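Local coordinates for protein coatomer subunit delta (Saccharomyces cerevisiae, PDB 5FJZ) that is a COPI coat subunit whose mu-homology domain binds a tryptophan motif of Dsl1 and which probably serves retrograde Golgi-to-ER transport of dilysine-tagged proteins, at residues I15-K20 with L42-N47; N55-D60 with I241-M246; S227-L232 with P255-T260. All coordinates share one frame; numbering follows the deposited sequence.

Interaction 1: I15-K20 with L42-N47; sequences ILISIK and LELRIN
The carbonyl oxygen of E43 is gripped twice from the facing strand: S18 N donates to E43 O at 2.8 Å in an almost straight bond, and the CA-H of I17 adds a weaker contact to the same oxygen. R45 O repeats the pattern two residues on, taking L16 N at 2.8 Å and the CA-H of I15. R45 N and E43 N donate back to L16 O and S18 O, so two hydrogen-bonded pairs alternate with three non-hydrogen-bonded ones along two short segments whose N-to-C directions are 162° apart.

On one face the side chains are wholly aliphatic. L44 CD1 lies between two isoleucines, 3.8 Å from I15 CG2 and 4.0 Å from I17 CG1, while L42 spreads its two methyls, CD1 toward I19 CG1 and CD2 toward I17 CG2. The other face is mixed. R45 turns sharply about its CG–CD bond (chi3 56°), and L16 CD2 sits over one face of its guanidinium, 3.6 Å from R45 NH1; R45 NE forms a salt bridge with D101 and R45 NH1 donates to the carbonyl of P10. Further along, the extended chain of K20 slants across E43, and K20 NZ reaches E43 OE1 at 3.1 Å from above the carboxylate plane. An alanine in place of E43 is likely to leave the K20 ammonium without its mate and the backbone of the bound Dsl1 peptide with less to pack against.

This is a regular antiparallel beta hairpin, strands 15-27 and 33-46, in the long mixed sheet of the mu-homology domain, with its aliphatic face turned to the interior and both strands within the region that interacts with Dsl1.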
loop_
_atom_site.group_PDB
_atom_site.type_symbol
_atom_site.label_atom_id
_atom_site.label_comp_id
_atom_site.label_asym_id
_atom_site.label_seq_id
_atom_site.Cartn_x
_atom_site.Cartn_y
_atom_site.Cartn_z
ATOM N N ILE A 15 8.360 30.756 11.012
ATOM C CA ILE A 15 7.098 30.027 10.912
ATOM C C ILE A 15 6.686 29.948 9.459
ATOM O O ILE A 15 6.584 30.970 8.778
ATOM C CB ILE A 15 5.950 30.691 11.706
ATOM C CG1 ILE A 15 6.282 30.618 13.210
ATOM C CG2 ILE A 15 4.631 29.980 11.461
ATOM C CD1 ILE A 15 5.307 31.295 14.116
ATOM N N LEU A 16 6.361 28.727 9.002
ATOM C CA LEU A 16 5.778 28.548 7.688
ATOM C C LEU A 16 4.582 27.686 7.786
ATOM O O LEU A 16 4.677 26.534 8.277
ATOM C CB LEU A 16 6.806 27.946 6.696
ATOM C CG LEU A 16 6.288 27.671 5.285
ATOM C CD1 LEU A 16 5.984 28.981 4.529
ATOM C CD2 LEU A 16 7.351 26.935 4.509
ATOM N N ILE A 17 3.435 28.206 7.297
ATOM C CA ILE A 17 2.189 27.476 7.319
ATOM C C ILE A 17 1.835 27.050 5.900
ATOM O O ILE A 17 1.884 27.867 4.977
ATOM C CB ILE A 17 1.049 28.356 7.927
ATOM C CG1 ILE A 17 1.318 28.651 9.415
ATOM C CG2 ILE A 17 -0.282 27.681 7.708
ATOM C CD1 ILE A 17 0.542 29.845 9.904
ATOM N N SER A 18 1.528 25.754 5.708
ATOM C CA SER A 18 1.193 25.218 4.407
ATOM C C SER A 18 -0.236 24.727 4.444
ATOM O O SER A 18 -0.603 23.915 5.289
ATOM C CB SER A 18 2.144 24.089 4.031
ATOM O OG SER A 18 1.799 23.594 2.761
ATOM N N ILE A 19 -1.078 25.224 3.502
ATOM C CA ILE A 19 -2.423 24.757 3.419
ATOM C C ILE A 19 -2.537 23.963 2.122
ATOM O O ILE A 19 -2.406 24.551 0.992
ATOM C CB ILE A 19 -3.392 25.955 3.406
ATOM C CG1 ILE A 19 -3.238 26.784 4.693
ATOM C CG2 ILE A 19 -4.837 25.510 3.263
ATOM C CD1 ILE A 19 -3.970 28.128 4.670
ATOM N N LYS A 20 -2.684 22.648 2.259
ATOM C CA LYS A 20 -2.550 21.756 1.082
ATOM C C LYS A 20 -3.836 21.066 0.814
ATOM O O LYS A 20 -4.401 20.447 1.731
ATOM C CB LYS A 20 -1.447 20.739 1.370
ATOM C CG LYS A 20 -0.044 21.312 1.424
ATOM C CD LYS A 20 0.989 20.224 1.822
ATOM C CE LYS A 20 2.361 20.590 1.314
ATOM N NZ LYS A 20 3.444 19.838 2.031
ATOM N N LEU A 42 -3.616 21.322 7.081
ATOM C CA LEU A 42 -2.895 22.474 7.476
ATOM C C LEU A 42 -1.630 22.017 8.214
ATOM O O LEU A 42 -1.720 21.352 9.220
ATOM C CB LEU A 42 -3.810 23.273 8.388
ATOM C CG LEU A 42 -3.163 24.626 8.521
ATOM C CD1 LEU A 42 -4.100 25.772 8.656
ATOM C CD2 LEU A 42 -2.283 24.599 9.714
ATOM N N GLU A 43 -0.464 22.325 7.657
ATOM C CA GLU A 43 0.820 21.932 8.194
ATOM C C GLU A 43 1.548 23.160 8.714
ATOM O O GLU A 43 1.529 24.252 8.100
ATOM C CB GLU A 43 1.679 21.294 7.125
ATOM C CG GLU A 43 1.188 19.930 6.705
ATOM C CD GLU A 43 2.041 19.289 5.624
ATOM O OE1 GLU A 43 2.993 19.918 5.121
ATOM O OE2 GLU A 43 1.746 18.149 5.268
ATOM N N LEU A 44 2.196 22.986 9.845
ATOM C CA LEU A 44 3.006 24.003 10.484
ATOM C C LEU A 44 4.466 23.571 10.541
ATOM O O LEU A 44 4.732 22.453 10.958
ATOM C CB LEU A 44 2.418 24.206 11.928
ATOM C CG LEU A 44 3.149 25.169 12.844
ATOM C CD1 LEU A 44 3.142 26.539 12.222
ATOM C CD2 LEU A 44 2.471 25.166 14.223
ATOM N N ARG A 45 5.372 24.434 10.095
ATOM C CA ARG A 45 6.802 24.262 10.226
ATOM C C ARG A 45 7.313 25.436 11.068
ATOM O O ARG A 45 7.072 26.631 10.762
ATOM C CB ARG A 45 7.489 24.216 8.918
ATOM C CG ARG A 45 7.361 22.942 8.090
ATOM C CD ARG A 45 7.882 23.125 6.672
ATOM N NE ARG A 45 9.268 23.598 6.615
ATOM C CZ ARG A 45 9.919 23.989 5.501
ATOM N NH1 ARG A 45 9.303 23.965 4.351
ATOM N NH2 ARG A 45 11.176 24.398 5.540
ATOM N N ILE A 46 8.060 25.105 12.093
ATOM C CA ILE A 46 8.732 26.079 12.911
ATOM C C ILE A 46 10.220 25.788 13.051
ATOM O O ILE A 46 10.618 24.671 13.356
ATOM C CB ILE A 46 8.103 26.177 14.290
ATOM C CG1 ILE A 46 6.623 26.539 14.132
ATOM C CG2 ILE A 46 8.789 27.275 15.095
ATOM C CD1 ILE A 46 5.866 26.581 15.419
ATOM N N ASN A 47 11.061 26.780 12.772
ATOM C CA ASN A 47 12.483 26.523 12.825
ATOM C C ASN A 47 13.232 27.495 13.713
ATOM O O ASN A 47 14.445 27.459 13.743
ATOM C CB ASN A 47 13.073 26.429 11.425
ATOM C CG ASN A 47 13.152 27.752 10.718
ATOM O OD1 ASN A 47 12.830 28.840 11.260
ATOM N ND2 ASN A 47 13.698 27.680 9.548
#

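Interaction 2: N55-D60 with I241-M246; sequences NLKLAD and IQSVVM
A classic beta bulge interrupts the antiparallel pairing here, with Q242 and S243 both set opposite K57. The carbonyl oxygen of K57 serves the two: Q242 N donates to K57 O at 2.8 Å, and S243 N reaches the same oxygen only weakly, at 3.4 Å. Q242 makes this possible by dropping to a near-helical psi of -47°, which swings its N-H and that of S243 to the same side and shifts the register by one residue.

Before the bulge the ladder is regular. K57 N donates to S243 O at 2.8 Å, and the N55 and V245 backbones bond each other both ways, N55 N to V245 O at 2.8 Å and V245 N to N55 O at 3.0 Å. K57 runs out extended over the S243 side chain, its CD lying 3.6 Å from S243 OG, and carries its ammonium on toward V245 CG2; against S243 it is the hydrocarbon part of the lysine that touches. S243 holds OG between its backbone N and carbonyl carbon (chi1 58°), which turns the hydroxyl under that chain.

The opposite face is greasy. L56 and V244 point the same way side by side, with L56 CD1 4.2 Å from V244 CG2. Past the bulge L58 and I241 start off in diverging directions, yet L58 CD2 still meets I241 CD1 at 3.9 Å.

Strand 54-58 is the middle one of a small three-stranded antiparallel sheet, bonded on its far side to strand 87-88 through L56 and I88. L56 and L58 of this strand and I241 and V244 of strand 241-246 pack on I15 and I17 of strand 15-27 and L42 of strand 33-46, so the small sheet lies against the long one.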
loop_
_atom_site.group_PDB
_atom_site.type_symbol
_atom_site.label_atom_id
_atom_site.label_comp_id
_atom_site.label_asym_id
_atom_site.label_seq_id
_atom_site.Cartn_x
_atom_site.Cartn_y
_atom_site.Cartn_z
ATOM N N ASN A 55 0.314 30.264 18.665
ATOM C CA ASN A 55 -0.977 29.786 18.311
ATOM C C ASN A 55 -1.411 30.424 17.008
ATOM O O ASN A 55 -0.991 31.532 16.663
ATOM C CB ASN A 55 -2.068 30.148 19.334
ATOM C CG ASN A 55 -1.994 29.361 20.647
ATOM O OD1 ASN A 55 -1.188 28.418 20.863
ATOM N ND2 ASN A 55 -2.822 29.784 21.550
ATOM N N LEU A 56 -2.196 29.696 16.217
ATOM C CA LEU A 56 -2.558 30.164 14.853
ATOM C C LEU A 56 -4.000 30.551 14.916
ATOM O O LEU A 56 -4.764 29.823 15.475
ATOM C CB LEU A 56 -2.475 28.995 13.848
ATOM C CG LEU A 56 -1.151 28.555 13.235
ATOM C CD1 LEU A 56 0.089 28.747 14.073
ATOM C CD2 LEU A 56 -1.262 27.139 12.670
ATOM N N LYS A 57 -4.353 31.718 14.367
ATOM C CA LYS A 57 -5.759 32.114 14.291
ATOM C C LYS A 57 -6.182 31.950 12.858
ATOM O O LYS A 57 -5.598 32.546 11.980
ATOM C CB LYS A 57 -5.998 33.573 14.704
ATOM C CG LYS A 57 -6.198 33.779 16.191
ATOM C CD LYS A 57 -6.456 35.260 16.510
ATOM C CE LYS A 57 -6.266 35.573 17.993
ATOM N NZ LYS A 57 -6.007 37.029 18.173
ATOM N N LEU A 58 -7.193 31.121 12.627
ATOM C CA LEU A 58 -7.677 30.957 11.267
ATOM C C LEU A 58 -8.495 32.171 10.870
ATOM O O LEU A 58 -9.082 32.805 11.732
ATOM C CB LEU A 58 -8.527 29.728 11.191
ATOM C CG LEU A 58 -7.892 28.373 11.664
ATOM C CD1 LEU A 58 -8.767 27.208 11.462
ATOM C CD2 LEU A 58 -6.592 28.091 10.962
ATOM N N ALA A 59 -8.603 32.417 9.566
ATOM C CA ALA A 59 -9.386 33.567 9.024
ATOM C C ALA A 59 -10.843 33.527 9.471
ATOM O O ALA A 59 -11.482 32.467 9.677
ATOM C CB ALA A 59 -9.371 33.612 7.519
ATOM N N ASP A 60 -11.343 34.718 9.774
ATOM C CA ASP A 60 -12.683 34.849 10.346
ATOM C C ASP A 60 -13.719 34.320 9.349
ATOM O O ASP A 60 -14.831 33.895 9.740
ATOM C CB ASP A 60 -12.922 36.316 10.644
ATOM C CG ASP A 60 -12.246 36.788 11.924
ATOM O OD1 ASP A 60 -12.315 36.016 12.926
ATOM O OD2 ASP A 60 -11.716 37.938 11.952
ATOM N N ILE A 241 -5.170 32.001 7.023
ATOM C CA ILE A 241 -4.709 32.366 8.322
ATOM C C ILE A 241 -4.937 33.878 8.505
ATOM O O ILE A 241 -4.652 34.678 7.608
ATOM C CB ILE A 241 -3.209 32.110 8.435
ATOM C CG1 ILE A 241 -2.907 30.630 8.188
ATOM C CG2 ILE A 241 -2.668 32.547 9.813
ATOM C CD1 ILE A 241 -3.603 29.664 9.107
ATOM N N GLN A 242 -5.402 34.220 9.682
ATOM C CA GLN A 242 -5.612 35.648 10.059
ATOM C C GLN A 242 -4.406 36.224 10.756
ATOM O O GLN A 242 -3.936 37.307 10.456
ATOM C CB GLN A 242 -6.722 35.600 11.055
ATOM C CG GLN A 242 -7.006 36.876 11.736
ATOM C CD GLN A 242 -8.486 37.033 11.530
ATOM O OE1 GLN A 242 -9.280 36.808 12.432
ATOM N NE2 GLN A 242 -8.889 37.293 10.237
ATOM N N SER A 243 -3.886 35.474 11.720
ATOM C CA SER A 243 -2.666 35.899 12.351
ATOM C C SER A 243 -2.047 34.704 13.065
ATOM O O SER A 243 -2.668 33.630 13.264
ATOM C CB SER A 243 -2.908 36.996 13.388
ATOM O OG SER A 243 -3.823 36.499 14.367
ATOM N N VAL A 244 -0.818 34.946 13.485
ATOM C CA VAL A 244 -0.144 34.067 14.405
ATOM C C VAL A 244 0.294 34.934 15.636
ATOM O O VAL A 244 0.817 36.032 15.478
ATOM C CB VAL A 244 1.084 33.447 13.727
ATOM C CG1 VAL A 244 1.820 32.546 14.738
ATOM C CG2 VAL A 244 0.711 32.596 12.516
ATOM N N VAL A 245 0.216 34.324 16.811
ATOM C CA VAL A 245 0.187 35.006 18.035
ATOM C C VAL A 245 0.934 34.150 19.079
ATOM O O VAL A 245 0.926 32.938 19.009
ATOM C CB VAL A 245 -1.354 35.149 18.258
ATOM C CG1 VAL A 245 -1.881 34.497 19.513
ATOM C CG2 VAL A 245 -1.854 36.525 17.890
ATOM N N MET A 246 1.508 34.805 20.073
ATOM C CA MET A 246 2.058 34.138 21.248
ATOM C C MET A 246 0.949 33.440 21.966
ATOM O O MET A 246 -0.137 34.012 22.116
ATOM C CB MET A 246 2.737 35.168 22.175
ATOM C CG MET A 246 4.076 35.662 21.673
ATOM S SD MET A 246 5.297 34.336 21.810
ATOM C CE MET A 246 5.598 34.310 23.599
#

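Interaction 3: S227-L232 with P255-T260; sequences STRDKL and PYDVIT
K231 crosses the Y256 ring at about a right angle, and the lysine chain folds round near its end to bring the ammonium over one face. K231 NZ stands 3.8 Å from the ring centroid and 32° off the normal, an off-centre cation-pi contact that leans to the CE1 and CZ side. The phenol end of Y256 is tied back to the same residue through a water: Y256 OH donates to it at 2.6 Å, and the water donates in turn to K231 O.

R229 and D257 also meet at about a right angle. D257 OD2 approaches the edge of the guanidinium in its plane, 2.8 Å from R229 NE, although the two flat groups are turned 61° apart. D257 is modelled in two conformers, so this salt bridge may be only partly occupied; R229 has a second partner, its NH1 donating to the carbonyl of E11.

R229 and D257 flank the join of strands 220-229 and 257-269, antiparallel neighbours in the long sheet of the mu-homology domain, where T228 and T260 form a hydrogen-bonded pair; K231 and Y256 lie just beyond its end. D230 N continues the ladder to V258 O at 2.8 Å, and an Asx turn, D230 OD1 accepting from L232 N, then carries the chain away. I259 slants across the arginine's outstretched hydrocarbon stem, I259 CG1 4.0 Å from R229 CG.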
loop_
_atom_site.group_PDB
_atom_site.type_symbol
_atom_site.label_atom_id
_atom_site.label_comp_id
_atom_site.label_asym_id
_atom_site.label_seq_id
_atom_site.Cartn_x
_atom_site.Cartn_y
_atom_site.Cartn_z
ATOM N N SER A 227 0.558 26.256 -6.666
ATOM C CA SER A 227 0.797 26.767 -5.311
ATOM C C SER A 227 1.127 28.258 -5.310
ATOM O O SER A 227 1.646 28.789 -6.315
ATOM C CB SER A 227 1.907 26.002 -4.645
ATOM O OG SER A 227 3.067 26.067 -5.431
ATOM N N THR A 228 0.845 28.911 -4.200
ATOM C CA THR A 228 1.096 30.364 -4.031
ATOM C C THR A 228 1.734 30.588 -2.640
ATOM O O THR A 228 1.259 30.047 -1.688
ATOM C CB THR A 228 -0.151 31.236 -4.341
ATOM O OG1 THR A 228 -0.262 32.293 -3.392
ATOM C CG2 THR A 228 -1.486 30.451 -4.369
ATOM N N ARG A 229 2.814 31.358 -2.570
ATOM C CA ARG A 229 3.361 31.815 -1.300
ATOM C C ARG A 229 2.930 33.247 -1.071
ATOM O O ARG A 229 3.307 34.118 -1.862
ATOM C CB ARG A 229 4.887 31.689 -1.292
ATOM C CG ARG A 229 5.491 32.076 0.042
ATOM C CD ARG A 229 6.890 31.518 0.110
ATOM N NE ARG A 229 7.464 31.810 1.409
ATOM C CZ ARG A 229 8.362 31.072 2.035
ATOM N NH1 ARG A 229 8.868 29.994 1.467
ATOM N NH2 ARG A 229 8.768 31.445 3.228
ATOM N N ASP A 230 2.133 33.490 -0.029
ATOM C CA ASP A 230 1.586 34.813 0.305
ATOM C C ASP A 230 0.907 34.663 1.664
ATOM O O ASP A 230 0.017 33.836 1.813
ATOM C CB ASP A 230 0.584 35.254 -0.774
ATOM C CG ASP A 230 -0.154 36.621 -0.469
ATOM O OD1 ASP A 230 -0.091 37.227 0.637
ATOM O OD2 ASP A 230 -0.868 37.059 -1.374
ATOM N N LYS A 231 1.285 35.500 2.647
ATOM C CA LYS A 231 0.622 35.522 3.954
ATOM C C LYS A 231 -0.881 35.498 3.924
ATOM O O LYS A 231 -1.552 34.971 4.841
ATOM C CB LYS A 231 0.992 36.801 4.734
ATOM C CG LYS A 231 2.270 36.712 5.512
ATOM C CD LYS A 231 2.665 38.107 6.013
ATOM C CE LYS A 231 2.936 38.182 7.498
ATOM N NZ LYS A 231 1.716 38.301 8.339
ATOM N N LEU A 232 -1.449 36.155 2.925
ATOM C CA LEU A 232 -2.880 36.375 2.813
ATOM C C LEU A 232 -3.550 35.367 1.838
ATOM O O LEU A 232 -4.756 35.415 1.618
ATOM C CB LEU A 232 -3.140 37.842 2.371
ATOM C CG LEU A 232 -2.593 39.008 3.243
ATOM C CD1 LEU A 232 -2.944 40.409 2.715
ATOM C CD2 LEU A 232 -2.989 38.895 4.712
ATOM N N PRO A 255 5.879 36.936 13.299
ATOM C CA PRO A 255 6.083 36.927 11.861
ATOM C C PRO A 255 5.853 35.488 11.315
ATOM O O PRO A 255 6.143 34.503 11.997
ATOM C CB PRO A 255 7.551 37.218 11.704
ATOM C CG PRO A 255 8.192 36.713 13.005
ATOM C CD PRO A 255 7.161 37.123 14.024
ATOM N N TYR A 256 5.357 35.395 10.103
ATOM C CA TYR A 256 5.079 34.061 9.513
ATOM C C TYR A 256 4.829 34.219 8.010
ATOM O O TYR A 256 4.682 35.328 7.508
ATOM C CB TYR A 256 3.913 33.398 10.172
ATOM C CG TYR A 256 2.595 34.106 9.924
ATOM C CD1 TYR A 256 2.212 35.190 10.722
ATOM C CD2 TYR A 256 1.719 33.673 8.932
ATOM C CE1 TYR A 256 1.014 35.851 10.518
ATOM C CE2 TYR A 256 0.530 34.331 8.704
ATOM C CZ TYR A 256 0.170 35.395 9.513
ATOM O OH TYR A 256 -0.987 36.028 9.293
ATOM N N ASP A 257 4.846 33.096 7.294
ATOM C CA ASP A 257 4.481 33.046 5.891
ATOM C C ASP A 257 3.536 31.882 5.671
ATOM O O ASP A 257 3.458 30.954 6.518
ATOM C CB ASP A 257 5.751 32.790 5.104
ATOM C CG ASP A 257 6.208 33.964 4.265
ATOM O OD1 ASP A 257 6.408 35.032 4.851
ATOM O OD2 ASP A 257 6.409 33.828 3.029
ATOM N N VAL A 258 2.847 31.888 4.535
ATOM C CA VAL A 258 1.837 30.899 4.199
ATOM C C VAL A 258 2.055 30.512 2.737
ATOM O O VAL A 258 2.270 31.405 1.887
ATOM C CB VAL A 258 0.451 31.475 4.355
ATOM C CG1 VAL A 258 -0.650 30.499 3.909
ATOM C CG2 VAL A 258 0.182 31.902 5.816
ATOM N N ILE A 259 2.028 29.203 2.492
ATOM C CA ILE A 259 1.923 28.631 1.177
ATOM C C ILE A 259 0.587 27.927 1.039
ATOM O O ILE A 259 0.240 27.107 1.915
ATOM C CB ILE A 259 3.051 27.657 0.944
ATOM C CG1 ILE A 259 4.362 28.391 0.911
ATOM C CG2 ILE A 259 2.810 26.820 -0.353
ATOM C CD1 ILE A 259 5.572 27.512 0.930
ATOM N N THR A 260 -0.202 28.212 -0.024
ATOM C CA THR A 260 -1.361 27.386 -0.374
ATOM C C THR A 260 -1.131 26.566 -1.626
ATOM O O THR A 260 -0.353 26.986 -2.511
ATOM C CB THR A 260 -2.651 28.128 -0.633
ATOM O OG1 THR A 260 -2.421 29.066 -1.697
ATOM C CG2 THR A 260 -3.098 28.851 0.590
HETATM O O HOH W 1 -2.395 35.923 7.161
#

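Interactions 1 and 3 belong to one sheet, where strands 15-27 and 257-269 lie side by side and probably hydrogen-bond through I17, I19 and I259. Interaction 2 sits on a separate, smaller sheet packed against it. The interior between them is mostly aliphatic: I15, I17 and L42 of interaction 1 meet I241 and V244 of interaction 2, and the Y256 ring of interaction 3 closes on the same two residues. Interactions 1 and 2 are mostly buried, with the charged residues away from the shared aliphatic layer, R45 among them though it is buried. Interaction 3 is only partly buried, at a strand end, and leans more on ionic, cation-pi and water-mediated contacts. A bulge breaks the ladder in interaction 2, whereas that of interaction 1 is unbroken.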